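Local coordinates for protein lovastatin nonaketide synthase mokA (Monascus pilosus, PDB 6AD3) that builds the nonaketide of monacolin K (lovastatin) as an iterative type I polyketide synthase, the piece crystallised here being its condensation domain, at residues Q82-R87 with E418-T423; M472-D475 with D479-L482. The protein carries 1 engineered substitution. All blocks are in the same frame, centred on the assembly; numbering follows the deposited sequence.

Contact 1: residues Q82-R87 with E418-T423; sequences QEYAWR and EVPGAT
Val419 supplies most of the loop's side of the contact, laying its two methyls against one flank of helix 80-91. Val419 CG1 rests 3.7 Å from the backbone O of Arg87, while Val419 CG2 turns to the arginine side chain, 3.9 Å from Arg87 CB and nearly as close to CD. That split follows from the valine torsion: CG1 is anti to the backbone N (chi1 172°), which leaves CG2 beside that N. Val419 CG2 also reaches the Tyr84 ring obliquely, 4.2 Å from Tyr84 CE1. Leu88, next along the helix, touches both Val419 and Pro420.

The polar link runs through water. Tyr84 swings its ring out beside its own carbonyl carbon (chi1 -174°), and Tyr84 OH meets a water at 2.7 Å in the plane of the ring. The same water donates to the backbone O of Glu418 over 2.8 Å. Beside this bridge, Tyr84 OH also approaches Pro420 CD at 3.4 Å.

On the helix, Arg87 turns its aliphatic part to the loop and carries its guanidinium away to Glu83, where NH2 and OE2 form a salt bridge with weak hydrogen-bond geometry; Arg247 pairs with the other carboxylate oxygen. The arrangement is a surface helix-loop junction of the condensation domain, joining its early helix 80-91 to the connection between helix 408-414 and strand 435-440.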
# COMPACT_ATOMS: atom_id res chain seq x y z
N GLN A 82 3.96 12.60 3.20
CA GLN A 82 4.42 13.20 1.94
C GLN A 82 5.91 13.52 1.95
O GLN A 82 6.62 13.31 0.97
CB GLN A 82 3.65 14.45 1.61
CG GLN A 82 2.21 14.21 1.16
CD GLN A 82 1.42 15.50 1.04
OE1 GLN A 82 1.73 16.50 1.69
NE2 GLN A 82 0.46 15.51 0.12
N GLU A 83 6.40 14.05 3.09
CA GLU A 83 7.77 14.47 3.18
C GLU A 83 8.75 13.30 3.03
O GLU A 83 9.71 13.40 2.27
CB GLU A 83 7.99 15.20 4.52
CG GLU A 83 9.42 15.66 4.73
CD GLU A 83 9.61 16.46 6.03
OE1 GLU A 83 8.64 16.98 6.60
OE2 GLU A 83 10.73 16.45 6.55
N TYR A 84 8.46 12.16 3.68
CA TYR A 84 9.36 11.01 3.55
C TYR A 84 9.28 10.44 2.12
O TYR A 84 10.27 10.15 1.49
CB TYR A 84 9.01 9.91 4.57
CG TYR A 84 10.03 8.76 4.55
CD1 TYR A 84 11.32 8.94 5.09
CD2 TYR A 84 9.73 7.56 3.94
CE1 TYR A 84 12.26 7.92 5.04
CE2 TYR A 84 10.65 6.53 3.86
CZ TYR A 84 11.91 6.70 4.42
OH TYR A 84 12.82 5.70 4.26
N ALA A 85 8.09 10.41 1.58
CA ALA A 85 7.92 9.98 0.21
C ALA A 85 8.68 10.89 -0.77
O ALA A 85 9.28 10.41 -1.72
CB ALA A 85 6.44 9.95 -0.11
N TRP A 86 8.70 12.18 -0.52
CA TRP A 86 9.46 13.11 -1.35
C TRP A 86 10.96 12.77 -1.30
O TRP A 86 11.65 12.75 -2.33
CB TRP A 86 9.20 14.53 -0.87
CG TRP A 86 10.10 15.57 -1.47
CD1 TRP A 86 10.95 16.40 -0.79
CD2 TRP A 86 10.25 15.89 -2.86
NE1 TRP A 86 11.58 17.25 -1.67
CE2 TRP A 86 11.19 16.95 -2.94
CE3 TRP A 86 9.73 15.35 -4.04
CZ2 TRP A 86 11.63 17.47 -4.17
CZ3 TRP A 86 10.14 15.90 -5.27
CH2 TRP A 86 11.08 16.95 -5.32
N ARG A 87 11.46 12.39 -0.12
CA ARG A 87 12.87 12.01 -0.02
C ARG A 87 13.14 10.75 -0.80
O ARG A 87 14.19 10.64 -1.44
CB ARG A 87 13.28 11.81 1.43
CG ARG A 87 13.19 13.06 2.28
CD ARG A 87 13.68 12.79 3.68
NE ARG A 87 13.18 13.76 4.65
CZ ARG A 87 13.75 14.93 4.92
NH1 ARG A 87 14.82 15.33 4.26
NH2 ARG A 87 13.22 15.73 5.83
N GLU A 418 19.43 5.98 6.77
CA GLU A 418 19.48 6.69 5.50
C GLU A 418 18.21 6.41 4.66
O GLU A 418 17.58 5.36 4.79
CB GLU A 418 20.72 6.26 4.72
CG GLU A 418 21.50 7.40 4.07
CD GLU A 418 22.43 8.12 5.04
OE1 GLU A 418 23.67 7.94 4.93
OE2 GLU A 418 21.93 8.92 5.86
N VAL A 419 17.84 7.37 3.84
CA VAL A 419 16.78 7.16 2.85
C VAL A 419 17.26 6.21 1.74
O VAL A 419 18.27 6.46 1.09
CB VAL A 419 16.39 8.50 2.21
CG1 VAL A 419 15.44 8.28 1.06
CG2 VAL A 419 15.79 9.43 3.26
N PRO A 420 16.53 5.12 1.51
CA PRO A 420 17.03 4.20 0.49
C PRO A 420 16.81 4.72 -0.92
O PRO A 420 15.82 5.45 -1.18
CB PRO A 420 16.20 2.93 0.72
CG PRO A 420 14.90 3.44 1.29
CD PRO A 420 15.25 4.68 2.09
N GLY A 421 17.68 4.33 -1.85
CA GLY A 421 17.65 4.85 -3.21
C GLY A 421 17.31 3.81 -4.22
O GLY A 421 17.89 2.69 -4.19
N ALA A 422 16.31 4.09 -5.05
CA ALA A 422 15.95 3.19 -6.13
C ALA A 422 16.75 3.56 -7.37
O ALA A 422 16.37 4.44 -8.13
CB ALA A 422 14.46 3.27 -6.41
N THR A 423 17.91 2.93 -7.53
CA THR A 423 18.83 3.32 -8.60
C THR A 423 19.38 2.09 -9.36
O THR A 423 19.11 0.91 -9.01
CB THR A 423 20.02 4.13 -8.04
OG1 THR A 423 20.83 3.27 -7.25
CG2 THR A 423 19.56 5.30 -7.19
O HOH W 1 15.01 5.91 5.76

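Contact 2: residues M472-D475 with D479-L482; sequences MSDD and DPLL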
# COMPACT_ATOMS: atom_id res chain seq x y z
N MET A 472 -2.83 -8.59 0.28
CA MET A 472 -4.03 -9.40 0.19
C MET A 472 -5.25 -8.51 0.17
O MET A 472 -5.32 -7.52 0.92
CB MET A 472 -4.20 -10.27 1.43
CG MET A 472 -3.23 -11.32 1.64
SD MET A 472 -3.78 -12.19 3.14
CE MET A 472 -5.49 -12.67 2.72
N SER A 473 -6.26 -8.94 -0.59
CA SER A 473 -7.62 -8.43 -0.46
C SER A 473 -8.48 -9.57 0.07
O SER A 473 -8.38 -10.69 -0.39
CB SER A 473 -8.16 -7.95 -1.82
OG SER A 473 -7.44 -6.79 -2.27
N ASP A 474 -9.39 -9.23 0.96
CA ASP A 474 -10.30 -10.22 1.55
C ASP A 474 -11.70 -9.59 1.49
O ASP A 474 -12.29 -9.25 2.52
CB ASP A 474 -9.85 -10.50 2.98
CG ASP A 474 -10.71 -11.54 3.69
OD1 ASP A 474 -11.51 -12.19 3.02
OD2 ASP A 474 -10.52 -11.72 4.92
N ASP A 475 -12.22 -9.47 0.28
CA ASP A 475 -13.55 -8.88 0.04
C ASP A 475 -14.56 -9.95 0.46
O ASP A 475 -14.45 -11.09 0.02
CB ASP A 475 -13.68 -8.56 -1.46
CG ASP A 475 -15.00 -7.94 -1.83
OD1 ASP A 475 -16.01 -8.29 -1.20
OD2 ASP A 475 -15.00 -7.12 -2.76
N ASP A 479 -13.42 -14.53 -2.83
CA ASP A 479 -12.37 -15.28 -2.10
C ASP A 479 -11.10 -14.40 -1.96
O ASP A 479 -10.87 -13.49 -2.75
CB ASP A 479 -12.02 -16.59 -2.83
CG ASP A 479 -13.23 -17.53 -2.95
OD1 ASP A 479 -14.06 -17.54 -2.03
OD2 ASP A 479 -13.31 -18.23 -3.97
N PRO A 480 -10.29 -14.66 -0.95
CA PRO A 480 -9.15 -13.80 -0.76
C PRO A 480 -8.20 -13.81 -1.98
O PRO A 480 -7.97 -14.86 -2.59
CB PRO A 480 -8.48 -14.39 0.48
CG PRO A 480 -9.58 -15.14 1.18
CD PRO A 480 -10.40 -15.70 0.07
N LEU A 481 -7.66 -12.66 -2.33
CA LEU A 481 -6.73 -12.52 -3.42
C LEU A 481 -5.34 -12.18 -2.89
O LEU A 481 -5.18 -11.19 -2.20
CB LEU A 481 -7.20 -11.41 -4.39
CG LEU A 481 -6.40 -11.31 -5.70
CD1 LEU A 481 -6.60 -12.56 -6.54
CD2 LEU A 481 -6.77 -10.04 -6.49
N LEU A 482 -4.36 -13.01 -3.22
CA LEU A 482 -3.03 -12.88 -2.67
C LEU A 482 -2.07 -12.45 -3.77
O LEU A 482 -1.97 -13.13 -4.80
CB LEU A 482 -2.56 -14.23 -2.09
CG LEU A 482 -3.25 -14.82 -0.84
CD1 LEU A 482 -4.73 -14.76 -0.86
CD2 LEU A 482 -2.77 -16.24 -0.64
O HOH W 2 -10.93 -10.67 -2.08
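Met472 and Leu482 face each other as an antiparallel non-hydrogen-bonded pair in the beta hairpin of strands 468-473 and 481-487, neighbours in the six-stranded mixed sheet of the condensation domain. The next pair, Ser473 with Leu481, is hydrogen-bonded: Ser473 N donates to Leu481 O at 3.0 Å, and Leu481 N donates back to Ser473 O at 2.9 Å, both donors lying in the carbonyl plane. CA-H...O contacts flank the two bonds, from Met472 CA to Leu481 O and from Pro480 CA to Ser473 O.

The methionine is worth following outward. Met472 CB passes 3.9 Å from Leu481 O, and the chain then rises from the sheet on the face it shares with Leu482, CG beside the backbone N. A turn about the CG-SD bond (chi3 56°) then swings CE toward the 479-482 segment, where it touches two side chains. There Met472 CE lies 4.1 Å from Pro480 CB and 4.2 Å from Leu482 CD1. Phe437 and Tyr439 of strand 435-440 pack against Met472, and helix 495-512 covers Leu482. On the other face, Ser473 and Leu481 meet through their CB atoms.

Towards the turn, Asp474 lies alongside the proline ring, pointing the same way, with Asp474 OD1 4.0 Å from Pro480 CG; its OD2 is hydrogen-bonded to Tyr439 OH. Beyond the last direct backbone bond a water takes over between the diverging chains. It accepts from Asp475 N and donates to Asp479 O, at 2.9 Å each, and adds a weak third bond to Ser473 O, which already receives Leu481 N.

Overall arrangement
The two contacts lie on opposite sides of the chain's centre, their own centres 29 Å apart, and share no helix or strand. Contact 1 is a surface contact between elements distant in sequence; with no direct hydrogen bond between its segments, it relies on apolar packing, the Tyr84 ring included, and one water. Contact 2 is local in sequence and partly buried: direct backbone bonds set its register, and apolar side chains on one face pack beneath neighbouring elements. Water has a different place in each, linking a side chain to the loop backbone in contact 1 but only backbone atoms where the hairpin opens in contact 2. Both belong to the condensation domain.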